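Local coordinates for protein c-di-GMP synthase (Capnocytophaga granulosa, PDB 6WT9) that synthesizes the second messenger 3',3'-c-di-GMP from two molecules of GTP in a bacterial CBASS antiphage defence system, at residues N12-S17 with I45-N50; N18-Q23 with P54-K59; K28-N33 with V41-T46; I264-F269 with K334-E339. All coordinates share one frame; numbering follows the deposited sequence.

Interaction 1. Residues N12-S17 with I45-N50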
loop_
_atom_site.group_PDB
_atom_site.type_symbol
_atom_site.label_atom_id
_atom_site.label_comp_id
_atom_site.label_asym_id
_atom_site.label_seq_id
_atom_site.Cartn_x
_atom_site.Cartn_y
_atom_site.Cartn_z
ATOM N N ASN A 12 8.482 18.719 -2.276
ATOM C CA ASN A 12 8.036 17.921 -1.139
ATOM C C ASN A 12 7.892 16.454 -1.521
ATOM O O ASN A 12 8.196 15.562 -0.721
ATOM C CB ASN A 12 6.714 18.472 -0.602
ATOM C CG ASN A 12 6.219 17.713 0.613
ATOM O OD1 ASN A 12 6.626 17.993 1.738
ATOM N ND2 ASN A 12 5.338 16.743 0.390
ATOM N N LEU A 13 7.430 16.185 -2.744
ATOM C CA LEU A 13 7.316 14.806 -3.201
ATOM C C LEU A 13 8.683 14.150 -3.350
ATOM O O LEU A 13 8.822 12.948 -3.090
ATOM C CB LEU A 13 6.552 14.755 -4.523
ATOM C CG LEU A 13 6.200 13.366 -5.055
ATOM C CD1 LEU A 13 5.450 12.573 -3.999
ATOM C CD2 LEU A 13 5.375 13.486 -6.322
ATOM N N GLN A 14 9.698 14.913 -3.768
ATOM C CA GLN A 14 11.052 14.370 -3.838
ATOM C C GLN A 14 11.539 13.934 -2.462
ATOM O O GLN A 14 12.177 12.884 -2.324
ATOM C CB GLN A 14 12.007 15.401 -4.441
ATOM C CG GLN A 14 11.911 15.552 -5.955
ATOM C CD GLN A 14 12.853 16.614 -6.493
ATOM O OE1 GLN A 14 12.912 17.728 -5.974
ATOM N NE2 GLN A 14 13.602 16.271 -7.535
ATOM N N ASN A 15 11.247 14.730 -1.430
ATOM C CA ASN A 15 11.644 14.371 -0.075
ATOM C C ASN A 15 10.840 13.200 0.470
ATOM O O ASN A 15 11.327 12.487 1.354
ATOM C CB ASN A 15 11.500 15.581 0.849
ATOM C CG ASN A 15 12.427 16.720 0.467
ATOM O OD1 ASN A 15 13.530 16.498 -0.033
ATOM N ND2 ASN A 15 11.985 17.948 0.705
ATOM N N ARG A 16 9.627 12.980 -0.036
ATOM C CA ARG A 16 8.828 11.848 0.416
ATOM C C ARG A 16 9.322 10.541 -0.197
ATOM O O ARG A 16 9.539 9.557 0.517
ATOM C CB ARG A 16 7.356 12.083 0.076
ATOM C CG ARG A 16 6.436 10.915 0.398
ATOM C CD ARG A 16 5.035 11.184 -0.130
ATOM N NE ARG A 16 4.471 12.398 0.452
ATOM C CZ ARG A 16 3.635 13.215 -0.181
ATOM N NH1 ARG A 16 3.264 12.956 -1.431
ATOM N NH2 ARG A 16 3.178 14.299 0.434
ATOM N N SER A 17 9.510 10.517 -1.518
ATOM C CA SER A 17 9.929 9.295 -2.195
ATOM C C SER A 17 11.437 9.090 -2.172
ATOM O O SER A 17 11.895 7.947 -2.281
ATOM C CB SER A 17 9.434 9.297 -3.647
ATOM O OG SER A 17 9.943 10.407 -4.368
ATOM N N ILE A 45 3.049 15.145 -11.464
ATOM C CA ILE A 45 2.262 13.988 -11.876
ATOM C C ILE A 45 3.167 12.798 -12.172
ATOM O O ILE A 45 2.881 11.667 -11.762
ATOM C CB ILE A 45 1.384 14.347 -13.088
ATOM C CG1 ILE A 45 0.394 15.455 -12.722
ATOM C CG2 ILE A 45 0.635 13.121 -13.589
ATOM C CD1 ILE A 45 -0.305 16.059 -13.919
ATOM N N THR A 46 4.275 13.032 -12.882
ATOM C CA THR A 46 5.161 11.930 -13.249
ATOM C C THR A 46 5.808 11.303 -12.022
ATOM O O THR A 46 5.928 10.075 -11.937
ATOM C CB THR A 46 6.234 12.414 -14.225
ATOM O OG1 THR A 46 5.613 12.968 -15.391
ATOM C CG2 THR A 46 7.125 11.256 -14.643
ATOM N N LEU A 47 6.229 12.125 -11.058
ATOM C CA LEU A 47 6.849 11.579 -9.856
ATOM C C LEU A 47 5.825 10.911 -8.948
ATOM O O LEU A 47 6.139 9.906 -8.301
ATOM C CB LEU A 47 7.597 12.677 -9.100
ATOM C CG LEU A 47 8.461 12.183 -7.938
ATOM C CD1 LEU A 47 9.378 11.065 -8.405
ATOM C CD2 LEU A 47 9.266 13.325 -7.339
ATOM N N ALA A 48 4.600 11.440 -8.893
ATOM C CA ALA A 48 3.563 10.831 -8.067
ATOM C C ALA A 48 3.139 9.464 -8.586
ATOM O O ALA A 48 2.544 8.688 -7.832
ATOM C CB ALA A 48 2.346 11.752 -7.976
HETATM N N MSE A 49 3.427 9.158 -9.847
HETATM C CA MSE A 49 3.110 7.856 -10.418
HETATM C C MSE A 49 4.331 6.951 -10.395
HETATM O O MSE A 49 4.216 5.731 -10.509
HETATM C CB MSE A 49 2.601 8.008 -11.849
HETATM C CG MSE A 49 1.279 8.738 -11.963
HETATM SE SE MSE A 49 0.718 8.947 -13.820
HETATM C CE MSE A 49 -1.084 9.620 -13.490
ATOM N N ASN A 50 5.501 7.566 -10.250
ATOM C CA ASN A 50 6.752 6.826 -10.305
ATOM C C ASN A 50 6.884 5.904 -9.099
ATOM O O ASN A 50 6.486 6.248 -7.983
ATOM C CB ASN A 50 7.932 7.795 -10.364
ATOM C CG ASN A 50 9.140 7.205 -11.071
ATOM O OD1 ASN A 50 10.102 6.781 -10.433
ATOM N ND2 ASN A 50 9.095 7.182 -12.397
#

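Interaction 2. Residues N18-Q23 with P54-K59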
loop_
_atom_site.group_PDB
_atom_site.type_symbol
_atom_site.label_atom_id
_atom_site.label_comp_id
_atom_site.label_asym_id
_atom_site.label_seq_id
_atom_site.Cartn_x
_atom_site.Cartn_y
_atom_site.Cartn_z
ATOM N N ASN A 18 12.216 10.161 -2.030
ATOM C CA ASN A 18 13.677 10.096 -2.019
ATOM C C ASN A 18 14.188 10.946 -0.861
ATOM O O ASN A 18 14.796 12.003 -1.069
ATOM C CB ASN A 18 14.241 10.570 -3.361
ATOM C CG ASN A 18 15.748 10.424 -3.457
ATOM O OD1 ASN A 18 16.390 9.843 -2.581
ATOM N ND2 ASN A 18 16.320 10.954 -4.531
ATOM N N PRO A 19 13.951 10.510 0.381
ATOM C CA PRO A 19 14.311 11.359 1.529
ATOM C C PRO A 19 15.808 11.538 1.706
ATOM O O PRO A 19 16.236 12.581 2.217
ATOM C CB PRO A 19 13.687 10.619 2.720
ATOM C CG PRO A 19 13.648 9.194 2.289
ATOM C CD PRO A 19 13.366 9.227 0.808
ATOM N N GLU A 20 16.616 10.558 1.309
ATOM C CA GLU A 20 18.063 10.688 1.405
ATOM C C GLU A 20 18.654 11.503 0.263
ATOM O O GLU A 20 19.871 11.714 0.241
ATOM C CB GLU A 20 18.711 9.303 1.454
ATOM C CG GLU A 20 18.165 8.426 2.569
ATOM C CD GLU A 20 18.908 7.113 2.705
ATOM O OE1 GLU A 20 19.971 6.960 2.069
ATOM O OE2 GLU A 20 18.428 6.234 3.452
ATOM N N LYS A 21 17.822 11.959 -0.676
ATOM C CA LYS A 21 18.250 12.838 -1.764
ATOM C C LYS A 21 19.375 12.209 -2.582
ATOM O O LYS A 21 20.365 12.862 -2.919
ATOM C CB LYS A 21 18.663 14.212 -1.230
ATOM C CG LYS A 21 17.545 14.944 -0.508
ATOM C CD LYS A 21 18.056 16.193 0.188
ATOM C CE LYS A 21 16.935 16.904 0.929
ATOM N NZ LYS A 21 17.437 18.069 1.710
ATOM N N LEU A 22 19.225 10.926 -2.896
ATOM C CA LEU A 22 20.196 10.239 -3.739
ATOM C C LEU A 22 20.105 10.787 -5.156
ATOM O O LEU A 22 19.040 10.734 -5.782
ATOM C CB LEU A 22 19.941 8.734 -3.714
ATOM C CG LEU A 22 19.903 8.124 -2.310
ATOM C CD1 LEU A 22 19.680 6.620 -2.363
ATOM C CD2 LEU A 22 21.179 8.453 -1.548
ATOM N N GLN A 23 21.219 11.325 -5.658
ATOM C CA GLN A 23 21.196 12.020 -6.941
ATOM C C GLN A 23 20.971 11.064 -8.105
ATOM O O GLN A 23 20.398 11.462 -9.127
ATOM C CB GLN A 23 22.496 12.802 -7.134
ATOM C CG GLN A 23 22.497 13.706 -8.351
ATOM C CD GLN A 23 21.403 14.754 -8.304
ATOM O OE1 GLN A 23 21.126 15.333 -7.253
ATOM N NE2 GLN A 23 20.769 15.000 -9.445
ATOM N N PRO A 54 14.143 1.060 -6.031
ATOM C CA PRO A 54 14.441 -0.173 -5.284
ATOM C C PRO A 54 15.549 -0.007 -4.261
ATOM O O PRO A 54 15.685 -0.861 -3.376
ATOM C CB PRO A 54 14.837 -1.168 -6.385
ATOM C CG PRO A 54 15.246 -0.317 -7.545
ATOM C CD PRO A 54 14.385 0.908 -7.476
ATOM N N GLU A 55 16.344 1.062 -4.355
ATOM C CA GLU A 55 17.331 1.357 -3.320
ATOM C C GLU A 55 16.677 1.444 -1.947
ATOM O O GLU A 55 17.195 0.900 -0.965
ATOM C CB GLU A 55 18.055 2.662 -3.652
ATOM C CG GLU A 55 19.157 3.041 -2.678
ATOM C CD GLU A 55 20.512 2.498 -3.086
ATOM O OE1 GLU A 55 20.561 1.622 -3.975
ATOM O OE2 GLU A 55 21.529 2.956 -2.523
ATOM N N TYR A 56 15.529 2.121 -1.861
ATOM C CA TYR A 56 14.792 2.198 -0.605
ATOM C C TYR A 56 14.013 0.919 -0.330
ATOM O O TYR A 56 13.978 0.444 0.810
ATOM C CB TYR A 56 13.835 3.390 -0.625
ATOM C CG TYR A 56 14.519 4.733 -0.639
ATOM C CD1 TYR A 56 15.043 5.274 0.527
ATOM C CD2 TYR A 56 14.631 5.467 -1.811
ATOM C CE1 TYR A 56 15.669 6.503 0.524
ATOM C CE2 TYR A 56 15.253 6.701 -1.823
ATOM C CZ TYR A 56 15.771 7.212 -0.652
ATOM O OH TYR A 56 16.393 8.438 -0.653
ATOM N N THR A 57 13.377 0.355 -1.361
ATOM C CA THR A 57 12.511 -0.801 -1.156
ATOM C C THR A 57 13.302 -2.014 -0.680
ATOM O O THR A 57 12.830 -2.774 0.174
ATOM C CB THR A 57 11.755 -1.123 -2.445
ATOM O OG1 THR A 57 11.065 0.049 -2.897
ATOM C CG2 THR A 57 10.741 -2.237 -2.211
ATOM N N ASN A 58 14.512 -2.207 -1.212
ATOM C CA ASN A 58 15.316 -3.355 -0.802
ATOM C C ASN A 58 15.717 -3.259 0.664
ATOM O O ASN A 58 15.793 -4.280 1.357
ATOM C CB ASN A 58 16.557 -3.479 -1.687
ATOM C CG ASN A 58 16.215 -3.830 -3.118
ATOM O OD1 ASN A 58 15.123 -4.319 -3.403
ATOM N ND2 ASN A 58 17.151 -3.583 -4.030
ATOM N N LYS A 59 15.978 -2.045 1.155
ATOM C CA LYS A 59 16.333 -1.888 2.561
ATOM C C LYS A 59 15.124 -2.083 3.468
ATOM O O LYS A 59 15.264 -2.596 4.584
ATOM C CB LYS A 59 16.970 -0.520 2.797
ATOM C CG LYS A 59 18.192 -0.261 1.930
ATOM C CD LYS A 59 18.881 1.046 2.288
ATOM C CE LYS A 59 19.595 0.952 3.627
ATOM N NZ LYS A 59 20.412 2.168 3.904
#

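Interaction 3. Residues K28-N33 with V41-T46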
loop_
_atom_site.group_PDB
_atom_site.type_symbol
_atom_site.label_atom_id
_atom_site.label_comp_id
_atom_site.label_asym_id
_atom_site.label_seq_id
_atom_site.Cartn_x
_atom_site.Cartn_y
_atom_site.Cartn_z
ATOM N N LYS A 28 17.998 9.655 -12.907
ATOM C CA LYS A 28 17.237 8.672 -13.672
ATOM C C LYS A 28 15.810 9.145 -13.923
ATOM O O LYS A 28 15.225 8.824 -14.964
ATOM C CB LYS A 28 17.243 7.323 -12.947
ATOM C CG LYS A 28 16.161 6.353 -13.404
ATOM C CD LYS A 28 16.440 4.930 -12.950
ATOM C CE LYS A 28 17.423 4.244 -13.883
ATOM N NZ LYS A 28 16.908 4.191 -15.281
ATOM N N PHE A 29 15.243 9.921 -12.998
ATOM C CA PHE A 29 13.885 10.425 -13.175
ATOM C C PHE A 29 13.800 11.362 -14.375
ATOM O O PHE A 29 12.983 11.162 -15.281
ATOM C CB PHE A 29 13.421 11.130 -11.900
ATOM C CG PHE A 29 12.091 11.814 -12.036
ATOM C CD1 PHE A 29 10.913 11.088 -11.983
ATOM C CD2 PHE A 29 12.019 13.186 -12.211
ATOM C CE1 PHE A 29 9.686 11.717 -12.108
ATOM C CE2 PHE A 29 10.797 13.821 -12.337
ATOM C CZ PHE A 29 9.629 13.084 -12.284
ATOM N N PHE A 30 14.640 12.399 -14.396
ATOM C CA PHE A 30 14.616 13.341 -15.510
ATOM C C PHE A 30 15.119 12.703 -16.798
ATOM O O PHE A 30 14.690 13.094 -17.889
ATOM C CB PHE A 30 15.439 14.584 -15.172
ATOM C CG PHE A 30 14.785 15.485 -14.163
ATOM C CD1 PHE A 30 13.736 16.309 -14.532
ATOM C CD2 PHE A 30 15.221 15.513 -12.849
ATOM C CE1 PHE A 30 13.129 17.140 -13.610
ATOM C CE2 PHE A 30 14.618 16.341 -11.922
ATOM C CZ PHE A 30 13.570 17.156 -12.303
ATOM N N SER A 31 16.021 11.725 -16.695
ATOM C CA SER A 31 16.465 11.008 -17.885
ATOM C C SER A 31 15.334 10.181 -18.482
ATOM O O SER A 31 15.138 10.176 -19.703
ATOM C CB SER A 31 17.660 10.118 -17.547
ATOM O OG SER A 31 18.016 9.301 -18.650
ATOM N N ASP A 32 14.577 9.477 -17.637
ATOM C CA ASP A 32 13.466 8.667 -18.123
ATOM C C ASP A 32 12.269 9.509 -18.542
ATOM O O ASP A 32 11.388 9.001 -19.246
ATOM C CB ASP A 32 13.032 7.664 -17.054
ATOM C CG ASP A 32 14.080 6.601 -16.788
ATOM O OD1 ASP A 32 15.141 6.627 -17.448
ATOM O OD2 ASP A 32 13.841 5.740 -15.915
ATOM N N ASN A 33 12.206 10.771 -18.125
ATOM C CA ASN A 33 11.066 11.644 -18.418
ATOM C C ASN A 33 11.572 13.022 -18.811
ATOM O O ASN A 33 11.356 14.010 -18.098
ATOM C CB ASN A 33 10.125 11.729 -17.215
ATOM C CG ASN A 33 9.635 10.369 -16.759
ATOM O OD1 ASN A 33 8.678 9.826 -17.312
ATOM N ND2 ASN A 33 10.285 9.816 -15.739
ATOM N N VAL A 41 3.764 21.009 -13.353
ATOM C CA VAL A 41 2.624 20.109 -13.199
ATOM C C VAL A 41 2.944 18.731 -13.765
ATOM O O VAL A 41 2.494 17.714 -13.225
ATOM C CB VAL A 41 1.358 20.714 -13.835
ATOM C CG1 VAL A 41 1.500 20.828 -15.340
ATOM C CG2 VAL A 41 0.129 19.890 -13.469
ATOM N N LEU A 42 3.739 18.663 -14.836
ATOM C CA LEU A 42 4.140 17.365 -15.368
ATOM C C LEU A 42 5.139 16.670 -14.454
ATOM O O LEU A 42 5.131 15.437 -14.358
ATOM C CB LEU A 42 4.731 17.521 -16.771
ATOM C CG LEU A 42 3.852 18.163 -17.844
ATOM C CD1 LEU A 42 4.560 18.142 -19.188
ATOM C CD2 LEU A 42 2.496 17.474 -17.932
ATOM N N LYS A 43 6.006 17.436 -13.786
ATOM C CA LYS A 43 6.950 16.847 -12.840
ATOM C C LYS A 43 6.217 16.193 -11.679
ATOM O O LYS A 43 6.530 15.063 -11.286
ATOM C CB LYS A 43 7.910 17.914 -12.313
ATOM C CG LYS A 43 8.816 18.554 -13.344
ATOM C CD LYS A 43 9.707 19.588 -12.670
ATOM C CE LYS A 43 10.639 20.268 -13.651
ATOM N NZ LYS A 43 11.521 21.250 -12.957
ATOM N N TYR A 44 5.241 16.902 -11.109
ATOM C CA TYR A 44 4.517 16.384 -9.955
ATOM C C TYR A 44 3.729 15.133 -10.316
ATOM O O TYR A 44 3.742 14.148 -9.568
ATOM C CB TYR A 44 3.595 17.468 -9.395
ATOM C CG TYR A 44 2.754 17.026 -8.220
ATOM C CD1 TYR A 44 3.324 16.817 -6.973
ATOM C CD2 TYR A 44 1.386 16.830 -8.357
ATOM C CE1 TYR A 44 2.558 16.416 -5.896
ATOM C CE2 TYR A 44 0.612 16.431 -7.286
ATOM C CZ TYR A 44 1.202 16.226 -6.058
ATOM O OH TYR A 44 0.434 15.828 -4.988
ATOM N N ILE A 45 3.049 15.145 -11.464
ATOM C CA ILE A 45 2.262 13.988 -11.876
ATOM C C ILE A 45 3.167 12.798 -12.172
ATOM O O ILE A 45 2.881 11.667 -11.762
ATOM C CB ILE A 45 1.384 14.347 -13.088
ATOM C CG1 ILE A 45 0.394 15.455 -12.722
ATOM C CG2 ILE A 45 0.635 13.121 -13.589
ATOM C CD1 ILE A 45 -0.305 16.059 -13.919
ATOM N N THR A 46 4.275 13.032 -12.882
ATOM C CA THR A 46 5.161 11.930 -13.249
ATOM C C THR A 46 5.808 11.303 -12.022
ATOM O O THR A 46 5.928 10.075 -11.937
ATOM C CB THR A 46 6.234 12.414 -14.225
ATOM O OG1 THR A 46 5.613 12.968 -15.391
ATOM C CG2 THR A 46 7.125 11.256 -14.643
#

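Interaction 4. Residues I264-F269 with K334-E339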
loop_
_atom_site.group_PDB
_atom_site.type_symbol
_atom_site.label_atom_id
_atom_site.label_comp_id
_atom_site.label_asym_id
_atom_site.label_seq_id
_atom_site.Cartn_x
_atom_site.Cartn_y
_atom_site.Cartn_z
ATOM N N ILE A 264 -8.887 12.996 3.562
ATOM C CA ILE A 264 -9.391 11.904 2.736
ATOM C C ILE A 264 -9.080 10.609 3.477
ATOM O O ILE A 264 -7.975 10.072 3.383
ATOM C CB ILE A 264 -8.773 11.918 1.338
ATOM C CG1 ILE A 264 -9.035 13.260 0.650
ATOM C CG2 ILE A 264 -9.320 10.769 0.502
ATOM C CD1 ILE A 264 -8.359 13.396 -0.699
ATOM N N GLU A 265 -10.062 10.103 4.219
ATOM C CA GLU A 265 -9.876 8.892 5.018
ATOM C C GLU A 265 -10.218 7.646 4.199
ATOM O O GLU A 265 -11.106 6.861 4.527
ATOM C CB GLU A 265 -10.702 8.971 6.296
ATOM C CG GLU A 265 -10.188 10.003 7.286
ATOM C CD GLU A 265 -10.987 10.030 8.571
ATOM O OE1 GLU A 265 -12.046 9.370 8.630
ATOM O OE2 GLU A 265 -10.554 10.711 9.525
ATOM N N LEU A 266 -9.482 7.484 3.105
ATOM C CA LEU A 266 -9.536 6.287 2.277
ATOM C C LEU A 266 -8.225 5.536 2.452
ATOM O O LEU A 266 -7.152 6.082 2.171
ATOM C CB LEU A 266 -9.762 6.640 0.807
ATOM C CG LEU A 266 -11.062 7.359 0.452
ATOM C CD1 LEU A 266 -11.063 7.740 -1.020
ATOM C CD2 LEU A 266 -12.258 6.486 0.787
ATOM N N SER A 267 -8.312 4.297 2.923
ATOM C CA SER A 267 -7.115 3.501 3.135
ATOM C C SER A 267 -6.514 3.078 1.797
ATOM O O SER A 267 -7.123 3.225 0.732
ATOM C CB SER A 267 -7.433 2.272 3.981
ATOM O OG SER A 267 -8.367 1.434 3.321
ATOM N N SER A 268 -5.286 2.554 1.861
ATOM C CA SER A 268 -4.683 1.956 0.675
ATOM C C SER A 268 -5.510 0.777 0.187
ATOM O O SER A 268 -5.613 0.545 -1.023
ATOM C CB SER A 268 -3.250 1.517 0.978
ATOM O OG SER A 268 -2.501 2.583 1.535
ATOM N N PHE A 269 -6.101 0.028 1.120
ATOM C CA PHE A 269 -7.068 -1.012 0.785
ATOM C C PHE A 269 -8.153 -0.475 -0.143
ATOM O O PHE A 269 -8.481 -1.095 -1.160
ATOM C CB PHE A 269 -7.672 -1.553 2.085
ATOM C CG PHE A 269 -8.483 -2.805 1.924
ATOM C CD1 PHE A 269 -7.878 -4.051 1.986
ATOM C CD2 PHE A 269 -9.856 -2.740 1.753
ATOM C CE1 PHE A 269 -8.622 -5.207 1.856
ATOM C CE2 PHE A 269 -10.606 -3.893 1.624
ATOM C CZ PHE A 269 -9.987 -5.129 1.678
ATOM N N LYS A 334 -15.573 11.803 -2.517
ATOM C CA LYS A 334 -15.875 13.054 -3.206
ATOM C C LYS A 334 -14.696 14.016 -3.149
ATOM O O LYS A 334 -14.365 14.656 -4.155
ATOM C CB LYS A 334 -17.121 13.705 -2.603
ATOM C CG LYS A 334 -18.412 12.935 -2.829
ATOM C CD LYS A 334 -19.581 13.629 -2.146
ATOM C CE LYS A 334 -20.877 12.860 -2.341
ATOM N NZ LYS A 334 -22.027 13.536 -1.679
HETATM N N MSE A 335 -14.048 14.128 -1.991
HETATM C CA MSE A 335 -12.915 15.038 -1.840
HETATM C C MSE A 335 -11.735 14.600 -2.697
HETATM O O MSE A 335 -10.989 15.433 -3.212
HETATM C CB MSE A 335 -12.485 15.139 -0.374
HETATM C CG MSE A 335 -13.547 15.705 0.555
HETATM SE SE MSE A 335 -14.579 17.162 -0.229
HETATM C CE MSE A 335 -13.164 18.463 -0.515
ATOM N N LEU A 336 -11.564 13.284 -2.846
ATOM C CA LEU A 336 -10.527 12.776 -3.740
ATOM C C LEU A 336 -10.858 13.095 -5.192
ATOM O O LEU A 336 -9.960 13.373 -5.995
ATOM C CB LEU A 336 -10.351 11.271 -3.538
ATOM C CG LEU A 336 -9.231 10.588 -4.322
ATOM C CD1 LEU A 336 -7.883 11.206 -3.982
ATOM C CD2 LEU A 336 -9.224 9.094 -4.038
ATOM N N LEU A 337 -12.146 13.068 -5.545
ATOM C CA LEU A 337 -12.562 13.473 -6.884
ATOM C C LEU A 337 -12.237 14.940 -7.144
ATOM O O LEU A 337 -11.870 15.313 -8.265
ATOM C CB LEU A 337 -14.056 13.212 -7.064
ATOM C CG LEU A 337 -14.686 13.659 -8.384
ATOM C CD1 LEU A 337 -13.986 12.999 -9.561
ATOM C CD2 LEU A 337 -16.170 13.341 -8.388
ATOM N N GLN A 338 -12.367 15.787 -6.117
ATOM C CA GLN A 338 -11.984 17.190 -6.263
ATOM C C GLN A 338 -10.511 17.321 -6.625
ATOM O O GLN A 338 -10.149 18.091 -7.522
ATOM C CB GLN A 338 -12.274 17.958 -4.971
ATOM C CG GLN A 338 -13.632 17.683 -4.346
ATOM C CD GLN A 338 -14.775 18.342 -5.090
ATOM O OE1 GLN A 338 -14.560 19.138 -6.005
ATOM N NE2 GLN A 338 -16.001 18.014 -4.698
ATOM N N GLU A 339 -9.645 16.572 -5.938
ATOM C CA GLU A 339 -8.212 16.663 -6.199
ATOM C C GLU A 339 -7.876 16.214 -7.616
ATOM O O GLU A 339 -7.078 16.859 -8.306
ATOM C CB GLU A 339 -7.441 15.832 -5.174
ATOM C CG GLU A 339 -7.685 16.247 -3.728
ATOM C CD GLU A 339 -7.099 17.607 -3.401
ATOM O OE1 GLU A 339 -6.115 18.007 -4.059
ATOM O OE2 GLU A 339 -7.625 18.278 -2.488
#

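Interaction 1. Residues N12-S17 with I45-N50
Leu13 and Leu47 meet where two nearly parallel helices, 6-17 and 40-49, pack together in the helical part of a cGAS/DncV-like nucleotidyltransferase. The short axes run in almost the same direction, 15° apart, and approach to 10.3 Å, a gap that branched aliphatic side chains fill well. Leu13 points toward helix 40-49: with CG anti to the backbone N (chi1 -173°), its CD2 methyl is carried across to the other backbone. Leu13 CD2 lies 3.6 Å from Leu47 CB and 3.4 Å from Ala48 N. The two leucine side chains overlap side by side, pointing opposite ways, Leu13 CG coming to rest 3.8 Å from Leu47 CD2. Alanine suits position 48 because its methyl is short enough to meet the same branch without pushing it back, Ala48 CB lying 3.9 Å from Leu13 CD2.

Gln14 contributes its aliphatic portion rather than its amide. Its chain passes Leu47 at about a right angle, with Gln14 CG 3.7 Å from Leu47 CD2, while the side chain also rests on Thr26 of helix 23-32. On another side of the first helix, Arg16 forms a salt bridge with Asp259 and a hydrogen bond with Asn255. Because Asn255 also donates to Ala48 O, helix 245-259 makes polar contacts with both partners of the pair. Ser17 ends the helix. Small enough to sit beside a leucine branch, it brings Ser17 OG to within 4.1 Å of Leu47 CD1.

Interaction 2. Residues N18-Q23 with P54-K59
Asn18 to Lys21 form a type I beta turn, closed by Lys21 N donating to Asn18 O at 3.1 Å, and this turn faces the first turns of helix 54-71, from which Tyr56 reaches across. The tyrosine is long enough to bring its hydroxyl to the turn, where it meets Asn18 OD1 and Glu20 N. Tyr56 OH donates to Asn18 OD1, which lies in the ring plane at its edge; the modelled 2.4 Å is very short and its exact value is doubtful. In return Tyr56 OH accepts from Glu20 N at 2.9 Å, along a rather bent bond (141° at the hydrogen). The amide of Asn18 serves its own loop as well. Asn18 OD1 also accepts from Leu22 N at 3.1 Å, and Asn18 ND2 donates to Leu22 O at 3.0 Å. A chi1 of -175° turns the amide away from the Asn18 backbone N, and from there it binds both backbone polar atoms of Leu22 while offering the tyrosine an acceptor.

Carbon atoms pack round this polar centre, with charged groups at its outer side. Pro19, at the second position of the type I turn, where proline's fixed phi (here -68°) fits, places its CD 3.5 Å from Tyr56 CZ, and Leu22 CD1 lies 3.6 Å from Glu55 CG. Glu20 CG lies near the ring plane, at its edge, and the carboxylate comes near Lys59 without forming a salt bridge. Ile25 of helix 23-32 and Arg185 of strand 185-194 also touch Tyr56. The arrangement is a type I turn between helices 6-17 and 23-32, with Leu22 at the N-cap of the second, held by a tyrosine to the helix that precedes the first strand of the nucleotidyltransferase sheet.

Interaction 3. Residues K28-N33 with V41-T46
Lys43 and Thr46 of helix 40-49 meet Phe29, Phe30 and Asn33 where two consecutive helices of the all-helical part of this CD-NTase, joined by a short loop, cross steeply. The short axes make an angle of 111° and approach to 11.8 Å, a spacing that aromatic rings can bridge. Lys43 touches first, in two ways. Its extended chain sends Lys43 CE to the edge of the Phe30 ring, in plane and 4.0 Å from Phe30 CE1, so the methylenes serve as an apolar arm. Its carbonyl, Lys43 O, lies 3.8 Å from Phe29 CZ, near that ring's plane. The two phenylalanines also support one another: Phe29 CD2 sits over the centre of one Phe30 face.

Thr46, further along, splits its roles between its two branches. Thr46 OG1 turns back to its own helix, donating to Leu42 O at 2.7 Å from the face opposite to that used by Thr46 N, and also bonds Tyr289 OH. The methyl, on the far side of CB from the backbone N, touches both Phe29 and Asn33, with Thr46 CG2 3.6 Å from Phe29 CE1. Asparagine suits the helix end here, its amide satisfied on both sides while the methyl rests against the amide group as a whole. Asn33 OD1 bonds Lys288, and Asn33 ND2 donates to Phe29 O at 3.0 Å. Asn33 CG itself lies 3.4 Å from Thr46 CG2.

Interaction 4. Residues I264-F269 with K334-E339
Ile264 and Leu266 flank the centre of an inverse gamma turn at Glu265, yet both direct their side chains toward the same helix, 327-347. The tight turn brings Leu266 N to a weak bond with Ile264 O at 3.0 Å, while Glu265 N is held by Ser332 OG of the facing helix. Leu336 is the common target, each branch of its forked end meeting one of them. Leu336 CD1 lies 4.0 Å from Ile264 CD1; Leu336 CD2 lies 3.8 Å from Leu266 CD1. A chi1 of -176° swings Leu336 CG away from the backbone N and points this fork at the loop.

Ile264 works deeper, crossing Leu336 at about a right angle so that Ile264 CD1 lies 3.8 Å from Leu336 CA. A beta-branched residue fits well, because CG2 and CG1 can spread over the helix surface together: Ile264 CG1 is 4.1 Å from CB of Met335, a selenomethionine whose bent end leads away. Glu339 adds a marginal touch, Glu339 CG lying 4.2 Å from Ile264 CD1. Its carboxylate is buried but satisfied by a salt bridge to Lys4 and a hydrogen bond with Ser260.

Val303 and Leu299 of helix 291-304 cover neighbouring parts of helix 327-347, Leu299 touching Leu336. The contact seats against the long C-terminal helix an inverse gamma turn and a serine N-cap, Ser267, in the linker between two helices, 245-259 and 268-276, of the helical part of the CD-NTase fold.

Interactions 1, 2 and 3 form one cluster around the first four helices. Interactions 1 and 3 have centres about 9 Å apart, share Ile45 and Thr46 and touch directly, Leu47 CA lying 3.6 Å from Phe29 CE1. Interaction 2 touches interaction 1, their centres about 12 Å apart, through Ser17 O and Tyr56 CE2 at 3.6 Å, so helix 6-17 runs from one contact into the other. Interaction 3 is nested in the loop closed by interaction 2. Interaction 4 stands apart, its centre about 18 Å from that of interaction 1, with helix 245-259 touching the residues of interaction 1 and leading into the linker of interaction 4. None of the four segment pairs includes a strand of the nucleotidyltransferase sheet, which in this family carries the catalytic acidic residues.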